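PDB 4MDC: putative glutathione S-transferase from Sinorhizobium meliloti, which probably catalyses, as a homodimer, the conjugation of glutathione to electrophilic compounds. Local coordinates for residues Leu42-Tyr47 with Arg104-Glu109; Arg134-Glu139 with Ser201-Leu206. All blocks are in the same frame, centred on the assembly; numbering follows the deposited sequence. Where two conformers were deposited one is given.

Contact 1 (Leu42-Tyr47 with Arg104-Glu109); sequences LSEYGY and RRLLAE
With CG of Tyr45 set beside the backbone N and anti to the carbonyl carbon (chi1 -73°), the phenol ring leaves the end of helix 33-44 and brings its hydroxyl to the loop at Leu106. Arg104 starts from the tighter rotamer, CG between its own N and C (chi1 52°), then runs extended to NE and lays its guanidinium back over the helix end. The phenol oxygen accepts a nearly straight bond from the loop backbone: Leu106 N lies 2.9 Å from Tyr45 OH, with 163° at the hydrogen. Two neighbours lie close to the ring. Arg104 O sits in its plane at the edge, 3.4 Å from Tyr45 CE1, while Leu106 CD1 packs obliquely, 3.7 Å from the same Tyr45 CE1, and also touches CB of Glu44. The helix itself closes in a Schellman motif, Gly46 taking the positive phi and Tyr47 N bonding back to Leu42 O. In this glutathione S-transferase the contact thus ties the end of the first helix of the thioredoxin-like domain to the linker that leads to the all-helical domain. One face of the guanidinium is turned to the helix end: Glu44 O lies above its centre, 3.3 Å from Arg104 CZ, and Arg104 NH2 comes to 3.2 Å from Tyr45 O. Arg104 NE donates to Met100 O. The carboxylate of Glu44 turns to Arg227 and Ser229; one water donates to Arg104 O at 2.8 Å and, weakly, to Glu44 OE1.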
loop_
_atom_site.group_PDB
_atom_site.type_symbol
_atom_site.label_atom_id
_atom_site.label_comp_id
_atom_site.label_asym_id
_atom_site.label_seq_id
_atom_site.Cartn_x
_atom_site.Cartn_y
_atom_site.Cartn_z
ATOM N N LEU B 42 1.485 -19.045 2.278
ATOM C CA LEU B 42 1.482 -20.248 1.442
ATOM C C LEU B 42 1.885 -21.482 2.264
ATOM O O LEU B 42 1.188 -22.496 2.177
ATOM C CB LEU B 42 2.344 -20.052 0.215
ATOM C CG LEU B 42 1.894 -19.031 -0.827
ATOM C CD1 LEU B 42 3.018 -18.652 -1.787
ATOM C CD2 LEU B 42 0.710 -19.592 -1.605
ATOM N N SER B 43 2.939 -21.393 3.089
ATOM C CA SER B 43 3.315 -22.500 3.978
ATOM C C SER B 43 2.280 -22.855 5.045
ATOM O O SER B 43 1.992 -24.031 5.257
ATOM C CB SER B 43 4.668 -22.264 4.683
ATOM O OG SER B 43 5.624 -22.087 3.717
ATOM N N GLU B 44 1.712 -21.848 5.702
ATOM C CA GLU B 44 0.694 -22.055 6.735
ATOM C C GLU B 44 -0.503 -22.800 6.153
ATOM O O GLU B 44 -1.105 -23.624 6.818
ATOM C CB GLU B 44 0.216 -20.693 7.340
ATOM C CG GLU B 44 1.210 -20.006 8.279
ATOM C CD GLU B 44 1.357 -20.656 9.658
ATOM O OE1 GLU B 44 0.360 -21.193 10.172
ATOM O OE2 GLU B 44 2.487 -20.632 10.267
ATOM N N TYR B 45 -0.818 -22.514 4.893
ATOM C CA TYR B 45 -1.979 -23.122 4.208
ATOM C C TYR B 45 -1.603 -24.379 3.383
ATOM O O TYR B 45 -2.429 -24.925 2.692
ATOM C CB TYR B 45 -2.695 -22.072 3.327
ATOM C CG TYR B 45 -3.491 -21.029 4.056
ATOM C CD1 TYR B 45 -3.799 -21.153 5.396
ATOM C CD2 TYR B 45 -3.987 -19.905 3.373
ATOM C CE1 TYR B 45 -4.535 -20.183 6.050
ATOM C CE2 TYR B 45 -4.734 -18.949 4.012
ATOM C CZ TYR B 45 -5.000 -19.077 5.349
ATOM O OH TYR B 45 -5.816 -18.186 6.018
ATOM N N GLY B 46 -0.355 -24.811 3.449
ATOM C CA GLY B 46 0.024 -26.103 2.848
ATOM C C GLY B 46 0.183 -26.084 1.338
ATOM O O GLY B 46 0.202 -27.141 0.697
ATOM N N TYR B 47 0.361 -24.911 0.753
ATOM C CA TYR B 47 0.657 -24.812 -0.666
ATOM C C TYR B 47 2.097 -25.243 -0.916
ATOM O O TYR B 47 2.982 -25.016 -0.064
ATOM C CB TYR B 47 0.545 -23.377 -1.194
ATOM C CG TYR B 47 -0.850 -22.864 -1.385
ATOM C CD1 TYR B 47 -1.592 -22.524 -0.307
ATOM C CD2 TYR B 47 -1.366 -22.693 -2.649
ATOM C CE1 TYR B 47 -2.894 -22.013 -0.463
ATOM C CE2 TYR B 47 -2.676 -22.182 -2.814
ATOM C CZ TYR B 47 -3.396 -21.843 -1.726
ATOM O OH TYR B 47 -4.720 -21.354 -1.946
ATOM N N ARG B 104 -7.855 -22.873 10.302
ATOM C CA ARG B 104 -6.596 -22.188 10.532
ATOM C C ARG B 104 -6.556 -20.859 9.789
ATOM O O ARG B 104 -5.518 -20.413 9.333
ATOM C CB ARG B 104 -5.379 -23.055 10.151
ATOM C CG ARG B 104 -5.431 -23.633 8.753
ATOM C CD ARG B 104 -4.339 -24.683 8.562
ATOM N NE ARG B 104 -4.250 -25.091 7.177
ATOM C CZ ARG B 104 -3.381 -25.988 6.722
ATOM N NH1 ARG B 104 -2.615 -26.638 7.575
ATOM N NH2 ARG B 104 -3.339 -26.275 5.444
ATOM N N ARG B 105 -7.676 -20.187 9.743
ATOM C CA ARG B 105 -7.818 -18.985 8.951
ATOM C C ARG B 105 -7.005 -17.800 9.525
ATOM O O ARG B 105 -7.170 -17.452 10.670
ATOM C CB ARG B 105 -9.294 -18.613 8.849
ATOM C CG ARG B 105 -9.587 -17.551 7.783
ATOM C CD ARG B 105 -11.037 -17.087 7.753
ATOM N NE ARG B 105 -11.295 -16.173 6.623
ATOM C CZ ARG B 105 -12.476 -15.647 6.301
ATOM N NH1 ARG B 105 -13.581 -15.943 7.010
ATOM N NH2 ARG B 105 -12.564 -14.842 5.246
ATOM N N LEU B 106 -6.237 -17.140 8.682
ATOM C CA LEU B 106 -5.358 -16.049 9.079
ATOM C C LEU B 106 -5.960 -14.615 8.933
ATOM O O LEU B 106 -5.363 -13.638 9.388
ATOM C CB LEU B 106 -4.083 -16.143 8.294
ATOM C CG LEU B 106 -3.262 -17.384 8.621
ATOM C CD1 LEU B 106 -2.271 -17.605 7.515
ATOM C CD2 LEU B 106 -2.598 -17.215 9.986
ATOM N N LEU B 107 -7.108 -14.517 8.230
ATOM C CA LEU B 107 -7.906 -13.286 8.099
ATOM C C LEU B 107 -9.352 -13.505 8.562
ATOM O O LEU B 107 -10.114 -14.222 7.914
ATOM C CB LEU B 107 -8.040 -12.866 6.637
ATOM C CG LEU B 107 -8.591 -11.448 6.367
ATOM C CD1 LEU B 107 -7.754 -10.338 6.993
ATOM C CD2 LEU B 107 -8.665 -11.228 4.863
ATOM N N ALA B 108 -9.740 -12.846 9.641
ATOM C CA ALA B 108 -11.060 -13.042 10.214
ATOM C C ALA B 108 -12.312 -12.832 9.313
ATOM O O ALA B 108 -12.217 -12.441 8.152
ATOM C CB ALA B 108 -11.133 -12.157 11.432
ATOM N N GLU B 109 -13.480 -13.159 9.855
ATOM C CA GLU B 109 -14.764 -12.915 9.179
ATOM C C GLU B 109 -15.326 -11.505 9.502
ATOM O O GLU B 109 -15.767 -10.798 8.610
ATOM C CB GLU B 109 -15.731 -14.017 9.582
ATOM C CG GLU B 109 -17.100 -13.958 8.919
ATOM C CD GLU B 109 -17.120 -14.481 7.501
ATOM O OE1 GLU B 109 -16.060 -14.912 6.982
ATOM O OE2 GLU B 109 -18.206 -14.435 6.887
HETATM O O HOH W 1 -2.951 -20.566 10.388
#

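Contact 2 (Arg134-Glu139 with Ser201-Leu206); sequences RPLVRE and SVLDYL
Methyl groups make every touch between Leu136 and Val137 on helix 111-145 and, across from them, Val202 and Leu203 in the last turn of helix 191-205 and Leu206 just after it. Leucine meets leucine first. Leu136 and Leu206 run antiparallel to each other, side by side, and Leu136 CD2 comes to 3.5 Å from Leu206 CD1; with Leu136 modelled in two conformers, that closeness is doubtful evidence of strain. The same Leu136 CD2 reaches Leu203 CD2 more loosely, at 4.3 Å. The valine contacts are crossed instead. Val137 stands at about a right angle to both Val202 and Leu206, and its CG2, anti to the carbonyl carbon while CG1 is anti to N (chi1 165°), meets Val202 CG1 at 3.8 Å and Leu206 CD1 at 4.2 Å. Leu206 CD1 therefore touches both neighbours on helix 111-145. A polar bond lies beside this patch: Leu206 O accepts from Arg140 NH1. The two helices belong to the all-helical C-terminal domain of the glutathione S-transferase fold, and Val202 also touches Pro33 and Arg36 of the thioredoxin-like domain. Between these five buried side chains the attraction is dispersion and the exclusion of water, so the fit depends on methyl shape rather than on directional bonds.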
loop_
_atom_site.group_PDB
_atom_site.type_symbol
_atom_site.label_atom_id
_atom_site.label_comp_id
_atom_site.label_asym_id
_atom_site.label_seq_id
_atom_site.Cartn_x
_atom_site.Cartn_y
_atom_site.Cartn_z
ATOM N N ARG B 134 13.210 -1.015 3.334
ATOM C CA ARG B 134 13.591 -0.828 1.923
ATOM C C ARG B 134 14.909 -0.020 1.720
ATOM O O ARG B 134 15.853 -0.510 1.047
ATOM C CB ARG B 134 12.427 -0.201 1.131
ATOM C CG ARG B 134 12.812 0.157 -0.290
ATOM C CD ARG B 134 11.622 0.510 -1.168
ATOM N NE ARG B 134 10.906 1.732 -0.744
ATOM C CZ ARG B 134 9.658 1.803 -0.237
ATOM N NH1 ARG B 134 9.173 3.001 0.068
ATOM N NH2 ARG B 134 8.910 0.731 0.004
ATOM N N PRO B 135 15.030 1.166 2.340
ATOM C CA PRO B 135 16.317 1.855 2.166
ATOM C C PRO B 135 17.551 1.129 2.759
ATOM O O PRO B 135 18.649 1.180 2.194
ATOM C CB PRO B 135 16.111 3.208 2.864
ATOM C CG PRO B 135 14.829 3.103 3.651
ATOM C CD PRO B 135 14.009 1.990 3.046
ATOM N N LEU B 136 17.358 0.431 3.863
ATOM C CA LEU B 136 18.460 -0.262 4.507
ATOM C C LEU B 136 18.922 -1.440 3.671
ATOM O O LEU B 136 20.142 -1.647 3.460
ATOM C CB LEU B 136 18.018 -0.740 5.875
ATOM C CG LEU B 136 19.133 -1.218 6.777
ATOM C CD1 LEU B 136 18.827 -0.791 8.181
ATOM C CD2 LEU B 136 19.228 -2.741 6.680
ATOM N N VAL B 137 17.962 -2.217 3.179
ATOM C CA VAL B 137 18.290 -3.365 2.287
ATOM C C VAL B 137 19.011 -2.854 1.015
ATOM O O VAL B 137 19.965 -3.462 0.491
ATOM C CB VAL B 137 17.008 -4.165 1.975
ATOM C CG1 VAL B 137 17.214 -5.103 0.802
ATOM C CG2 VAL B 137 16.553 -4.946 3.206
ATOM N N ARG B 138 18.524 -1.761 0.469
ATOM C CA ARG B 138 19.132 -1.246 -0.759
ATOM C C ARG B 138 20.588 -0.879 -0.526
ATOM O O ARG B 138 21.465 -1.228 -1.329
ATOM C CB ARG B 138 18.374 -0.028 -1.260
ATOM C CG ARG B 138 18.954 0.550 -2.549
ATOM C CD ARG B 138 18.185 1.747 -3.065
ATOM N NE ARG B 138 18.936 2.391 -4.128
ATOM C CZ ARG B 138 18.924 2.041 -5.409
ATOM N NH1 ARG B 138 18.166 1.046 -5.837
ATOM N NH2 ARG B 138 19.665 2.728 -6.282
ATOM N N GLU B 139 20.873 -0.211 0.569
ATOM C CA GLU B 139 22.238 0.185 0.864
ATOM C C GLU B 139 23.151 -0.998 1.221
ATOM O O GLU B 139 24.284 -1.065 0.743
ATOM C CB GLU B 139 22.290 1.188 1.992
ATOM C CG GLU B 139 21.676 2.536 1.652
ATOM C CD GLU B 139 22.178 3.118 0.333
ATOM O OE1 GLU B 139 23.408 3.101 0.081
ATOM O OE2 GLU B 139 21.346 3.541 -0.488
ATOM N N SER B 201 12.287 -10.495 10.344
ATOM C CA SER B 201 13.245 -11.546 9.946
ATOM C C SER B 201 14.294 -11.016 8.996
ATOM O O SER B 201 15.495 -11.447 9.026
ATOM C CB SER B 201 12.543 -12.775 9.358
ATOM O OG SER B 201 12.050 -12.554 8.045
ATOM N N VAL B 202 13.921 -10.051 8.155
ATOM C CA VAL B 202 14.888 -9.433 7.214
ATOM C C VAL B 202 15.922 -8.585 7.991
ATOM O O VAL B 202 17.150 -8.674 7.758
ATOM C CB VAL B 202 14.153 -8.606 6.151
ATOM C CG1 VAL B 202 15.075 -7.744 5.322
ATOM C CG2 VAL B 202 13.338 -9.525 5.231
ATOM N N LEU B 203 15.399 -7.711 8.857
ATOM C CA LEU B 203 16.240 -6.884 9.680
ATOM C C LEU B 203 17.141 -7.746 10.563
ATOM O O LEU B 203 18.306 -7.392 10.769
ATOM C CB LEU B 203 15.420 -5.900 10.496
ATOM C CG LEU B 203 14.713 -4.895 9.570
ATOM C CD1 LEU B 203 13.693 -4.065 10.352
ATOM C CD2 LEU B 203 15.699 -3.987 8.897
ATOM N N ASP B 204 16.588 -8.845 11.099
ATOM C CA ASP B 204 17.357 -9.701 12.004
ATOM C C ASP B 204 18.425 -10.431 11.259
ATOM O O ASP B 204 19.564 -10.550 11.786
ATOM C CB ASP B 204 16.437 -10.667 12.742
ATOM C CG ASP B 204 17.110 -11.291 13.989
ATOM O OD1 ASP B 204 17.745 -10.557 14.777
ATOM O OD2 ASP B 204 16.985 -12.531 14.090
ATOM N N TYR B 205 18.162 -10.883 10.038
ATOM C CA TYR B 205 19.215 -11.499 9.179
ATOM C C TYR B 205 20.420 -10.557 9.098
ATOM O O TYR B 205 21.611 -10.965 9.193
ATOM C CB TYR B 205 18.682 -11.681 7.772
ATOM C CG TYR B 205 19.603 -12.440 6.849
ATOM C CD1 TYR B 205 20.702 -11.832 6.257
ATOM C CD2 TYR B 205 19.341 -13.785 6.544
ATOM C CE1 TYR B 205 21.519 -12.565 5.370
ATOM C CE2 TYR B 205 20.164 -14.523 5.700
ATOM C CZ TYR B 205 21.264 -13.905 5.143
ATOM O OH TYR B 205 22.059 -14.622 4.286
ATOM N N LEU B 206 20.134 -9.283 8.928
ATOM C CA LEU B 206 21.179 -8.261 8.789
ATOM C C LEU B 206 21.808 -7.786 10.122
ATOM O O LEU B 206 22.677 -6.931 10.109
ATOM C CB LEU B 206 20.595 -7.060 8.033
ATOM C CG LEU B 206 20.286 -7.297 6.548
ATOM C CD1 LEU B 206 19.460 -6.150 5.988
ATOM C CD2 LEU B 206 21.580 -7.454 5.756
#

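Contact 1 and contact 2 lie on opposite sides of the chain's centre, their own centres 26 Å apart and their nearest atoms about 12 Å apart, without touching. Along the chain they come in series. Helix 191-205 connects their surroundings: near its start Tyr191 and Leu194 pack on Leu106 of contact 1, and its last turn supplies Val202 and Leu203 to contact 2. Helix 33-44 does the same from the thioredoxin-like domain, its end taking part in contact 1 and its start, at Pro33 and Arg36, meeting Val202. Each of these two helices, one from either domain, thus reaches the two contacts from its opposite ends.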